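Local atomic coordinates of DHHA1 domain protein (Clostridium perfringens, PDB entry 3KEW), a protein that probably acts as a stand-alone, zinc-binding editing protein that removes wrongly attached amino acids from alanine tRNA, as in related editing proteins. Residues K29-L34 against D60-E65; A38-P41 against G45-G48; R91-Q96 against L121-S126; S105-D110 against E143-R148. One frame throughout, in Å; residues are numbered along the deposited sequence.

The four contacts run from the barrel made by the first part of the chain to the helices packed on the second, four-stranded sheet. Interaction 1 joins two barrel strands at the surface, and interaction 2, which falls between its segments in the sequence, touches it where Pro41 packs on Val61, Tyr62 and Glu63, with centres about 12 Å apart. Interaction 3 follows on helix 88-112 and touches interaction 2 through Gln46 and Arg91. The centres of interactions 2 and 3 are about 11 Å apart. Interaction 4 uses the same helix farther along; the centres of interactions 1 and 4 are about 38 Å apart. Helix 88-112, which also carries the zinc ligands His98 and His102, thus connects the barrel side to the helical side.

Interaction 1: residues K29-L34 against D60-E65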
loop_
_atom_site.group_PDB
_atom_site.type_symbol
_atom_site.label_atom_id
_atom_site.label_comp_id
_atom_site.label_asym_id
_atom_site.label_seq_id
_atom_site.Cartn_x
_atom_site.Cartn_y
_atom_site.Cartn_z
ATOM N N LYS A 29 11.638 1.410 -25.301
ATOM C CA LYS A 29 11.795 1.022 -23.897
ATOM C C LYS A 29 12.081 -0.473 -23.738
ATOM O O LYS A 29 11.666 -1.291 -24.565
ATOM C CB LYS A 29 10.539 1.392 -23.103
ATOM C CG LYS A 29 10.222 2.886 -23.068
ATOM C CD LYS A 29 8.746 3.119 -22.788
ATOM C CE LYS A 29 8.318 4.527 -23.166
ATOM N NZ LYS A 29 6.833 4.653 -23.225
ATOM N N PHE A 30 12.771 -0.816 -22.653
ATOM C CA PHE A 30 13.232 -2.183 -22.422
ATOM C C PHE A 30 12.553 -2.823 -21.214
ATOM O O PHE A 30 12.864 -2.510 -20.063
ATOM C CB PHE A 30 14.762 -2.223 -22.318
ATOM C CG PHE A 30 15.459 -1.826 -23.594
ATOM C CD1 PHE A 30 15.739 -0.483 -23.870
ATOM C CD2 PHE A 30 15.813 -2.790 -24.537
ATOM C CE1 PHE A 30 16.365 -0.112 -25.057
ATOM C CE2 PHE A 30 16.448 -2.429 -25.724
ATOM C CZ PHE A 30 16.720 -1.087 -25.985
ATOM N N HIS A 31 11.607 -3.711 -21.507
ATOM C CA HIS A 31 10.813 -4.393 -20.489
ATOM C C HIS A 31 11.585 -5.595 -19.949
ATOM O O HIS A 31 11.777 -6.582 -20.664
ATOM C CB HIS A 31 9.471 -4.852 -21.075
ATOM C CG HIS A 31 8.539 -3.734 -21.440
ATOM N ND1 HIS A 31 7.181 -3.804 -21.216
ATOM C CD2 HIS A 31 8.762 -2.529 -22.021
ATOM C CE1 HIS A 31 6.609 -2.689 -21.640
ATOM N NE2 HIS A 31 7.547 -1.897 -22.130
ATOM N N VAL A 32 12.034 -5.515 -18.696
ATOM C CA VAL A 32 12.834 -6.599 -18.106
ATOM C C VAL A 32 12.156 -7.372 -16.967
ATOM O O VAL A 32 11.376 -6.819 -16.183
ATOM C CB VAL A 32 14.271 -6.139 -17.666
ATOM C CG1 VAL A 32 15.020 -5.474 -18.820
ATOM C CG2 VAL A 32 14.235 -5.222 -16.436
ATOM N N LEU A 33 12.459 -8.664 -16.903
ATOM C CA LEU A 33 12.057 -9.509 -15.788
ATOM C C LEU A 33 13.296 -9.687 -14.917
ATOM O O LEU A 33 14.423 -9.638 -15.429
ATOM C CB LEU A 33 11.565 -10.865 -16.295
ATOM C CG LEU A 33 10.210 -11.377 -15.808
ATOM C CD1 LEU A 33 9.735 -12.527 -16.681
ATOM C CD2 LEU A 33 10.254 -11.796 -14.342
ATOM N N LEU A 34 13.087 -9.867 -13.611
ATOM C CA LEU A 34 14.177 -10.059 -12.643
ATOM C C LEU A 34 13.966 -11.359 -11.873
ATOM O O LEU A 34 12.830 -11.826 -11.751
ATOM C CB LEU A 34 14.239 -8.890 -11.658
ATOM C CG LEU A 34 15.224 -7.726 -11.818
ATOM C CD1 LEU A 34 15.372 -7.229 -13.244
ATOM C CD2 LEU A 34 14.794 -6.581 -10.915
ATOM N N ASP A 60 8.391 2.397 -15.229
ATOM C CA ASP A 60 7.103 1.768 -14.977
ATOM C C ASP A 60 7.342 0.362 -14.465
ATOM O O ASP A 60 8.331 -0.285 -14.830
ATOM C CB ASP A 60 6.257 1.719 -16.262
ATOM C CG ASP A 60 4.807 1.326 -16.005
ATOM O OD1 ASP A 60 4.250 1.701 -14.943
ATOM O OD2 ASP A 60 4.221 0.643 -16.876
ATOM N N VAL A 61 6.456 -0.092 -13.587
ATOM C CA VAL A 61 6.464 -1.467 -13.118
ATOM C C VAL A 61 5.027 -1.955 -13.203
ATOM O O VAL A 61 4.103 -1.272 -12.754
ATOM C CB VAL A 61 7.002 -1.616 -11.665
ATOM C CG1 VAL A 61 7.085 -3.074 -11.283
ATOM C CG2 VAL A 61 8.373 -1.009 -11.515
ATOM N N TYR A 62 4.842 -3.118 -13.812
ATOM C CA TYR A 62 3.529 -3.736 -13.905
ATOM C C TYR A 62 3.649 -5.238 -13.708
ATOM O O TYR A 62 4.739 -5.804 -13.828
ATOM C CB TYR A 62 2.862 -3.404 -15.250
ATOM C CG TYR A 62 3.595 -3.913 -16.482
ATOM C CD1 TYR A 62 4.619 -3.166 -17.070
ATOM C CD2 TYR A 62 3.244 -5.131 -17.072
ATOM C CE1 TYR A 62 5.286 -3.630 -18.206
ATOM C CE2 TYR A 62 3.902 -5.603 -18.204
ATOM C CZ TYR A 62 4.914 -4.844 -18.771
ATOM O OH TYR A 62 5.570 -5.313 -19.889
ATOM N N GLU A 63 2.525 -5.876 -13.402
ATOM C CA GLU A 63 2.471 -7.321 -13.268
ATOM C C GLU A 63 1.616 -7.916 -14.379
ATOM O O GLU A 63 0.504 -7.452 -14.633
ATOM C CB GLU A 63 1.919 -7.733 -11.901
ATOM C CG GLU A 63 2.095 -9.216 -11.590
ATOM C CD GLU A 63 1.564 -9.614 -10.225
ATOM O OE1 GLU A 63 1.666 -8.799 -9.281
ATOM O OE2 GLU A 63 1.052 -10.749 -10.095
ATOM N N GLU A 64 2.151 -8.936 -15.043
ATOM C CA GLU A 64 1.420 -9.652 -16.078
ATOM C C GLU A 64 1.615 -11.156 -15.898
ATOM O O GLU A 64 2.746 -11.649 -15.947
ATOM C CB GLU A 64 1.869 -9.191 -17.467
ATOM C CG GLU A 64 0.908 -9.542 -18.594
ATOM C CD GLU A 64 1.421 -9.101 -19.953
ATOM O OE1 GLU A 64 1.615 -7.882 -20.158
ATOM O OE2 GLU A 64 1.629 -9.977 -20.820
ATOM N N GLU A 65 0.499 -11.855 -15.669
ATOM C CA GLU A 65 0.456 -13.310 -15.439
ATOM C C GLU A 65 1.372 -13.782 -14.305
ATOM O O GLU A 65 2.089 -14.779 -14.439
ATOM C CB GLU A 65 0.721 -14.091 -16.738
ATOM C CG GLU A 65 -0.442 -14.077 -17.729
ATOM C CD GLU A 65 -0.027 -14.497 -19.131
ATOM O OE1 GLU A 65 0.945 -15.274 -19.268
ATOM O OE2 GLU A 65 -0.677 -14.046 -20.099
#
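His31 and Tyr62 meet through one short hydrogen bond, and that bond is nearly the whole contact. The hydroxyl OH of Tyr62 lies 2.6 Å from ND1 of His31, the bond is fairly straight at 156°, and either group could be the donor. Each partner sits at the rim of the other ring and close to its plane, while the two planes are inclined by 65°. With the centroids 5.5 Å apart, the pair is a polar edge contact and not a stack. Tyr62 gets there by placing CG between its backbone N and carbonyl carbon (chi1 62°), which swings the ring across toward strand 29-34. Tight packing is confined to this point: CE1 of Tyr62 is 3.8 Å from CE1 of His31, and the backbones stay well separated, the nearest CA atoms being those of His31 and Val61 at 9.0 Å. The ring of Tyr62 also meets that of Tyr69 at a small interplanar angle, and His31 touches Val71, so strand 67-72 lies beneath the bridge. The outer side is looser and more acidic. Asp60 and Glu64 are exposed there, and OE1 of Glu64 is 7.0 Å from ND1 of His31, a separation that might modestly favour a protonated imidazole. Val32, Leu34 and Val61 are buried on the inner side. In the strand order, 67-72 stands between 29-34 and 56-64, so the histidine-tyrosine pair reaches over a middle strand on the outer surface of a closed antiparallel beta barrel.

Interaction 2: residues A38-P41 against G45-G48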
loop_
_atom_site.group_PDB
_atom_site.type_symbol
_atom_site.label_atom_id
_atom_site.label_comp_id
_atom_site.label_asym_id
_atom_site.label_seq_id
_atom_site.Cartn_x
_atom_site.Cartn_y
_atom_site.Cartn_z
ATOM N N ALA A 38 12.045 -6.082 -5.478
ATOM C CA ALA A 38 11.394 -5.312 -4.425
ATOM C C ALA A 38 10.558 -4.179 -5.029
ATOM O O ALA A 38 10.019 -3.352 -4.300
ATOM C CB ALA A 38 12.441 -4.753 -3.443
ATOM N N PHE A 39 10.463 -4.136 -6.362
ATOM C CA PHE A 39 9.616 -3.151 -7.047
ATOM C C PHE A 39 8.164 -3.625 -7.013
ATOM O O PHE A 39 7.823 -4.652 -7.615
ATOM C CB PHE A 39 10.075 -2.905 -8.498
ATOM C CG PHE A 39 11.402 -2.175 -8.618
ATOM C CD1 PHE A 39 11.440 -0.788 -8.767
ATOM C CD2 PHE A 39 12.607 -2.871 -8.593
ATOM C CE1 PHE A 39 12.656 -0.103 -8.855
ATOM C CE2 PHE A 39 13.832 -2.199 -8.701
ATOM C CZ PHE A 39 13.855 -0.809 -8.825
ATOM N N PHE A 40 7.321 -2.886 -6.283
ATOM C CA PHE A 40 5.874 -3.132 -6.226
ATOM C C PHE A 40 5.299 -2.709 -7.574
ATOM O O PHE A 40 5.621 -1.607 -8.051
ATOM C CB PHE A 40 5.258 -2.300 -5.091
ATOM C CG PHE A 40 3.822 -2.645 -4.749
ATOM C CD1 PHE A 40 2.871 -1.630 -4.597
ATOM C CD2 PHE A 40 3.426 -3.965 -4.541
ATOM C CE1 PHE A 40 1.545 -1.927 -4.254
ATOM C CE2 PHE A 40 2.106 -4.275 -4.205
ATOM C CZ PHE A 40 1.161 -3.251 -4.050
ATOM N N PRO A 41 4.518 -3.597 -8.228
ATOM C CA PRO A 41 3.821 -3.251 -9.482
ATOM C C PRO A 41 2.540 -2.405 -9.302
ATOM O O PRO A 41 2.048 -1.808 -10.275
ATOM C CB PRO A 41 3.471 -4.623 -10.076
ATOM C CG PRO A 41 3.340 -5.528 -8.890
ATOM C CD PRO A 41 4.287 -5.004 -7.841
ATOM N N GLY A 45 -5.244 -0.466 -4.812
ATOM C CA GLY A 45 -5.400 0.977 -4.933
ATOM C C GLY A 45 -4.090 1.749 -4.869
ATOM O O GLY A 45 -4.044 2.948 -5.164
ATOM N N GLN A 46 -3.019 1.054 -4.493
ATOM C CA GLN A 46 -1.729 1.672 -4.270
ATOM C C GLN A 46 -0.905 1.606 -5.543
ATOM O O GLN A 46 -0.890 0.574 -6.218
ATOM C CB GLN A 46 -1.025 0.939 -3.132
ATOM C CG GLN A 46 0.330 1.463 -2.708
ATOM C CD GLN A 46 0.784 0.775 -1.446
ATOM O OE1 GLN A 46 0.020 0.004 -0.841
ATOM N NE2 GLN A 46 2.030 1.034 -1.035
ATOM N N MET A 47 -0.232 2.711 -5.855
ATOM C CA MET A 47 0.630 2.834 -7.030
ATOM C C MET A 47 1.899 1.991 -6.938
ATOM O O MET A 47 2.317 1.599 -5.848
ATOM C CB MET A 47 1.007 4.299 -7.253
ATOM C CG MET A 47 0.183 4.993 -8.334
ATOM S SD MET A 47 0.704 6.700 -8.638
ATOM C CE MET A 47 0.434 6.824 -10.414
ATOM N N GLY A 48 2.504 1.720 -8.093
ATOM C CA GLY A 48 3.729 0.939 -8.171
ATOM C C GLY A 48 4.994 1.758 -8.019
ATOM O O GLY A 48 4.937 2.992 -7.985
#
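The glycine-rich loop, here a proline followed by four glycines and a glutamine, doubles back so that the two ends of the turn, Phe40-Pro41 and Gln46-Gly48, pack on each other. Phe40 does most of the touching. Its CG stands anti to the backbone N (chi1 -169°), which sends the ring toward residues 46-48. There CD1 of Phe40 comes 3.5 Å from O of Met47, the carbonyl oxygen lying at the ring edge and near its plane. CE1 of Phe40 rests 3.9 Å from CG of Gln46, whose extended chain crosses the ring at about a right angle, with the amide turned 60° from the ring plane. At the backbone, the absence of a side chain on Gly48 allows O of Phe40 to approach its CA to 3.2 Å, and C of Pro41 lies 3.7 Å from the same CA. OE1 of Gln46 accepts from Val198 N and is bonded to ND1 of His98, a zinc ligand, so Gln46 belongs to the second shell of the metal site, about 7 Å from the ion. Phe40 meets Tyr7 edge-to-face, Gly48 O is held by Arg90 of helix 88-112, and Pro41 lies on Val61 and Glu63 of strand 56-64, so the loop is wedged between barrel and helix.

Interaction 3: residues R91-Q96 against L121-S126; sequences RFDGMQ and LGKEIS
Lys123 reaches from the turn of a beta hairpin, the one that joins antiparallel strands 116-121 and 126-131, toward Asp93 on helix 88-112. The lysine starts off badly placed: its CA-CB bond points away from the helix, and CB of Lys123 lies 6.4 Å from OD2 of Asp93. CG stands anti to the backbone N, and the chain then bends at each later torsion, with a nearly eclipsed chi2 of 19°, so that it turns back toward the helix. CG of Lys123 still remains 5.9 Å from OD2 of Asp93. CD and CE of Lys123 are each still 4.4 Å from OD2 of Asp93, too far to count as packing. At the tip, NZ makes a long salt bridge, and no hydrogen bond joins the two segments. The eclipsed torsion, the exposed lysine and the small buried surface of 77 Å² all suggest a weakly held arrangement. Asp93 has a stronger partner: its OD1 forms a salt bridge with NE of Arg230, whose NH2 is bonded to O of Gly122, and this arginine is therefore the firmer tie between helix and hairpin. Asp93 is thus held mainly by Arg230, and toward the lysine it offers a longer approach, OD2 of Asp93 standing 3.8 Å from NZ of Lys123.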
loop_
_atom_site.group_PDB
_atom_site.type_symbol
_atom_site.label_atom_id
_atom_site.label_comp_id
_atom_site.label_asym_id
_atom_site.label_seq_id
_atom_site.Cartn_x
_atom_site.Cartn_y
_atom_site.Cartn_z
ATOM N N ARG A 91 7.841 5.218 -2.523
ATOM C CA ARG A 91 7.415 3.967 -1.898
ATOM C C ARG A 91 6.722 4.267 -0.592
ATOM O O ARG A 91 5.583 3.859 -0.376
ATOM C CB ARG A 91 8.648 3.140 -1.537
ATOM C CG ARG A 91 8.656 1.729 -1.938
ATOM C CD ARG A 91 7.454 0.886 -1.573
ATOM N NE ARG A 91 7.770 -0.427 -2.117
ATOM C CZ ARG A 91 8.180 -1.460 -1.390
ATOM N NH1 ARG A 91 8.234 -1.378 -0.070
ATOM N NH2 ARG A 91 8.493 -2.593 -1.985
ATOM N N PHE A 92 7.461 4.943 0.284
ATOM C CA PHE A 92 7.052 5.179 1.662
ATOM C C PHE A 92 5.823 6.088 1.728
ATOM O O PHE A 92 4.930 5.875 2.556
ATOM C CB PHE A 92 8.225 5.745 2.479
ATOM C CG PHE A 92 8.035 5.637 3.969
ATOM C CD1 PHE A 92 7.774 4.402 4.562
ATOM C CD2 PHE A 92 8.111 6.768 4.780
ATOM C CE1 PHE A 92 7.585 4.288 5.941
ATOM C CE2 PHE A 92 7.926 6.667 6.160
ATOM C CZ PHE A 92 7.663 5.418 6.740
ATOM N N ASP A 93 5.777 7.086 0.846
ATOM C CA ASP A 93 4.603 7.961 0.727
ATOM C C ASP A 93 3.326 7.145 0.526
ATOM O O ASP A 93 2.366 7.307 1.272
ATOM C CB ASP A 93 4.771 8.971 -0.416
ATOM C CG ASP A 93 3.512 9.790 -0.659
ATOM O OD1 ASP A 93 3.013 10.414 0.300
ATOM O OD2 ASP A 93 3.019 9.807 -1.810
ATOM N N GLY A 94 3.349 6.248 -0.461
ATOM C CA GLY A 94 2.231 5.347 -0.739
ATOM C C GLY A 94 1.926 4.385 0.395
ATOM O O GLY A 94 0.762 4.102 0.657
ATOM N N MET A 95 2.969 3.888 1.063
ATOM C CA MET A 95 2.799 3.038 2.251
ATOM C C MET A 95 2.009 3.773 3.350
ATOM O O MET A 95 1.068 3.211 3.924
ATOM C CB MET A 95 4.160 2.554 2.796
ATOM C CG MET A 95 4.935 1.534 1.903
ATOM S SD MET A 95 6.641 1.165 2.381
ATOM C CE MET A 95 6.301 0.128 3.809
ATOM N N GLN A 96 2.393 5.025 3.621
ATOM C CA GLN A 96 1.743 5.867 4.648
ATOM C C GLN A 96 0.287 6.218 4.325
ATOM O O GLN A 96 -0.584 6.118 5.199
ATOM C CB GLN A 96 2.547 7.155 4.909
ATOM C CG GLN A 96 3.877 6.926 5.608
ATOM C CD GLN A 96 4.683 8.191 5.779
ATOM O OE1 GLN A 96 4.911 8.935 4.824
ATOM N NE2 GLN A 96 5.142 8.431 6.995
ATOM N N LEU A 121 -6.435 6.477 -3.415
ATOM C CA LEU A 121 -5.090 6.943 -3.111
ATOM C C LEU A 121 -4.555 7.645 -4.344
ATOM O O LEU A 121 -4.303 7.007 -5.363
ATOM C CB LEU A 121 -4.187 5.770 -2.705
ATOM C CG LEU A 121 -4.741 4.769 -1.668
ATOM C CD1 LEU A 121 -3.807 3.583 -1.559
ATOM C CD2 LEU A 121 -4.923 5.416 -0.306
ATOM N N GLY A 122 -4.424 8.964 -4.273
ATOM C CA GLY A 122 -3.923 9.734 -5.413
ATOM C C GLY A 122 -2.561 10.298 -5.083
ATOM O O GLY A 122 -2.106 10.182 -3.947
ATOM N N LYS A 123 -1.920 10.953 -6.042
ATOM C CA LYS A 123 -0.573 11.479 -5.849
ATOM C C LYS A 123 -0.586 12.736 -5.029
ATOM O O LYS A 123 0.300 12.985 -4.247
ATOM C CB LYS A 123 0.110 11.762 -7.186
ATOM C CG LYS A 123 1.643 11.926 -7.134
ATOM C CD LYS A 123 2.283 11.346 -5.875
ATOM C CE LYS A 123 3.446 10.408 -6.184
ATOM N NZ LYS A 123 4.559 10.537 -5.185
ATOM N N GLU A 124 -1.616 13.528 -5.214
ATOM C CA GLU A 124 -1.752 14.791 -4.486
ATOM C C GLU A 124 -2.537 14.632 -3.180
ATOM O O GLU A 124 -2.079 15.063 -2.109
ATOM C CB GLU A 124 -2.380 15.880 -5.369
ATOM C CG GLU A 124 -1.472 16.404 -6.498
ATOM C CD GLU A 124 -0.101 16.869 -6.013
ATOM O OE1 GLU A 124 -0.026 17.635 -5.028
ATOM O OE2 GLU A 124 0.909 16.467 -6.628
ATOM N N ILE A 125 -3.707 14.001 -3.274
ATOM C CA ILE A 125 -4.585 13.828 -2.114
ATOM C C ILE A 125 -5.117 12.393 -2.053
ATOM O O ILE A 125 -5.042 11.663 -3.032
ATOM C CB ILE A 125 -5.743 14.893 -2.128
ATOM C CG1 ILE A 125 -6.294 15.146 -0.716
ATOM C CG2 ILE A 125 -6.844 14.530 -3.136
ATOM C CD1 ILE A 125 -5.405 15.985 0.175
ATOM N N SER A 126 -5.623 11.976 -0.899
ATOM C CA SER A 126 -6.257 10.673 -0.783
ATOM C C SER A 126 -7.626 10.864 -0.164
ATOM O O SER A 126 -7.819 11.808 0.607
ATOM C CB SER A 126 -5.436 9.731 0.102
ATOM O OG SER A 126 -4.089 9.644 -0.315
#

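Interaction 4: residues S105-D110 against E143-R148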
loop_
_atom_site.group_PDB
_atom_site.type_symbol
_atom_site.label_atom_id
_atom_site.label_comp_id
_atom_site.label_asym_id
_atom_site.label_seq_id
_atom_site.Cartn_x
_atom_site.Cartn_y
_atom_site.Cartn_z
ATOM N N SER A 105 -10.382 4.327 8.792
ATOM C CA SER A 105 -11.510 3.427 8.601
ATOM C C SER A 105 -11.785 2.632 9.881
ATOM O O SER A 105 -12.935 2.541 10.317
ATOM C CB SER A 105 -11.248 2.484 7.420
ATOM O OG SER A 105 -11.356 3.198 6.195
ATOM N N GLY A 106 -10.714 2.119 10.489
ATOM C CA GLY A 106 -10.784 1.318 11.716
ATOM C C GLY A 106 -11.209 2.127 12.925
ATOM O O GLY A 106 -11.917 1.613 13.798
ATOM N N CYS A 107 -10.785 3.392 12.970
ATOM C CA CYS A 107 -11.188 4.325 14.035
ATOM C C CYS A 107 -12.659 4.719 13.913
ATOM O O CYS A 107 -13.389 4.711 14.904
ATOM C CB CYS A 107 -10.309 5.583 14.048
ATOM S SG CYS A 107 -8.659 5.318 14.660
ATOM N N PHE A 108 -13.094 5.050 12.698
ATOM C CA PHE A 108 -14.510 5.332 12.455
ATOM C C PHE A 108 -15.449 4.202 12.870
ATOM O O PHE A 108 -16.498 4.461 13.454
ATOM C CB PHE A 108 -14.752 5.705 11.008
ATOM C CG PHE A 108 -14.526 7.156 10.719
ATOM C CD1 PHE A 108 -15.403 8.122 11.210
ATOM C CD2 PHE A 108 -13.447 7.561 9.951
ATOM C CE1 PHE A 108 -15.201 9.468 10.934
ATOM C CE2 PHE A 108 -13.238 8.909 9.671
ATOM C CZ PHE A 108 -14.122 9.860 10.167
ATOM N N TYR A 109 -15.064 2.960 12.584
ATOM C CA TYR A 109 -15.864 1.805 12.974
ATOM C C TYR A 109 -15.791 1.530 14.468
ATOM O O TYR A 109 -16.809 1.215 15.092
ATOM C CB TYR A 109 -15.452 0.543 12.196
ATOM C CG TYR A 109 -16.367 -0.626 12.457
ATOM C CD1 TYR A 109 -17.577 -0.750 11.769
ATOM C CD2 TYR A 109 -16.047 -1.592 13.413
ATOM C CE1 TYR A 109 -18.449 -1.813 12.026
ATOM C CE2 TYR A 109 -16.907 -2.653 13.675
ATOM C CZ TYR A 109 -18.103 -2.760 12.971
ATOM O OH TYR A 109 -18.944 -3.818 13.216
ATOM N N ASP A 110 -14.586 1.607 15.031
ATOM C CA ASP A 110 -14.389 1.334 16.454
ATOM C C ASP A 110 -15.128 2.342 17.340
ATOM O O ASP A 110 -15.777 1.955 18.310
ATOM C CB ASP A 110 -12.903 1.311 16.807
ATOM C CG ASP A 110 -12.661 1.062 18.280
ATOM O OD1 ASP A 110 -12.189 1.993 18.963
ATOM O OD2 ASP A 110 -12.957 -0.057 18.752
ATOM N N GLU A 143 -10.093 11.636 13.737
ATOM C CA GLU A 143 -8.761 12.204 13.502
ATOM C C GLU A 143 -7.877 12.184 14.760
ATOM O O GLU A 143 -6.707 11.794 14.703
ATOM C CB GLU A 143 -8.892 13.636 12.979
ATOM C CG GLU A 143 -7.562 14.285 12.553
ATOM C CD GLU A 143 -7.692 15.766 12.224
ATOM O OE1 GLU A 143 -7.082 16.218 11.234
ATOM O OE2 GLU A 143 -8.401 16.489 12.952
ATOM N N LYS A 144 -8.455 12.584 15.892
ATOM C CA LYS A 144 -7.764 12.596 17.180
ATOM C C LYS A 144 -7.359 11.189 17.604
ATOM O O LYS A 144 -6.206 10.954 18.001
ATOM C CB LYS A 144 -8.663 13.227 18.245
ATOM C CG LYS A 144 -7.935 13.775 19.458
ATOM C CD LYS A 144 -8.918 14.462 20.409
ATOM C CE LYS A 144 -8.205 15.113 21.589
ATOM N NZ LYS A 144 -9.183 15.692 22.557
ATOM N N GLU A 145 -8.308 10.258 17.501
ATOM C CA GLU A 145 -8.076 8.867 17.875
ATOM C C GLU A 145 -7.044 8.183 16.971
ATOM O O GLU A 145 -6.207 7.408 17.447
ATOM C CB GLU A 145 -9.404 8.101 17.896
ATOM C CG GLU A 145 -9.304 6.609 18.196
ATOM C CD GLU A 145 -9.167 6.279 19.675
ATOM O OE1 GLU A 145 -9.063 7.199 20.509
ATOM O OE2 GLU A 145 -9.175 5.078 20.009
ATOM N N ALA A 146 -7.086 8.498 15.679
ATOM C CA ALA A 146 -6.103 7.963 14.731
ATOM C C ALA A 146 -4.690 8.373 15.145
ATOM O O ALA A 146 -3.799 7.528 15.262
ATOM C CB ALA A 146 -6.415 8.421 13.316
ATOM N N ASN A 147 -4.517 9.667 15.409
ATOM C CA ASN A 147 -3.246 10.216 15.873
ATOM C C ASN A 147 -2.832 9.682 17.235
ATOM O O ASN A 147 -1.648 9.495 17.485
ATOM C CB ASN A 147 -3.302 11.733 15.887
ATOM C CG ASN A 147 -3.079 12.322 14.520
ATOM O OD1 ASN A 147 -2.002 12.181 13.947
ATOM N ND2 ASN A 147 -4.100 12.982 13.980
ATOM N N ARG A 148 -3.810 9.419 18.096
ATOM C CA ARG A 148 -3.553 8.771 19.374
ATOM C C ARG A 148 -2.988 7.356 19.205
ATOM O O ARG A 148 -2.060 6.971 19.921
ATOM C CB ARG A 148 -4.814 8.733 20.242
ATOM C CG ARG A 148 -4.536 8.237 21.663
ATOM C CD ARG A 148 -5.790 8.025 22.460
ATOM N NE ARG A 148 -6.547 6.854 22.016
ATOM C CZ ARG A 148 -6.333 5.608 22.427
ATOM N NH1 ARG A 148 -5.363 5.331 23.287
ATOM N NH2 ARG A 148 -7.093 4.626 21.964
#
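Cys107 has its SG anti to the carbonyl carbon (chi1 -73°), aiming the sulfur at Glu145 and Ala146, while Glu145 is bent at chi2 (81°) so that its carboxylate turns along its own helix toward Arg148, about one turn further on. The contact is helix-on-helix packing in the part of the fold where helices 88-112 and 136-152 lie on an antiparallel four-stranded sheet. The axes of the two short segments pass 9.1 Å apart at 119°. Cys107 fills the closest point: SG is 3.7 Å from CA of Ala146, with SG also 4.1 Å from CB of Ala146. The aliphatic part of Glu145 adds to this, its CG lying 3.8 Å from SG of Cys107. Leu149 also touches this cysteine, and Phe108, on the same helix, touches Ile130 of the sheet. Toward solvent the contact becomes polar. OD1 of Asp110 sits 4.4 Å from OE2 of Glu145, a like-charged pair that would probably be eased by Arg148. That arginine grips Glu145 side-on within its own helix, each nitrogen meeting its oxygen from above the carboxylate plane but within the guanidinium plane: NE of Arg148 lies 3.0 Å from OE1 of Glu145, and NH2 of Arg148 lies 2.9 Å from OE2 of Glu145.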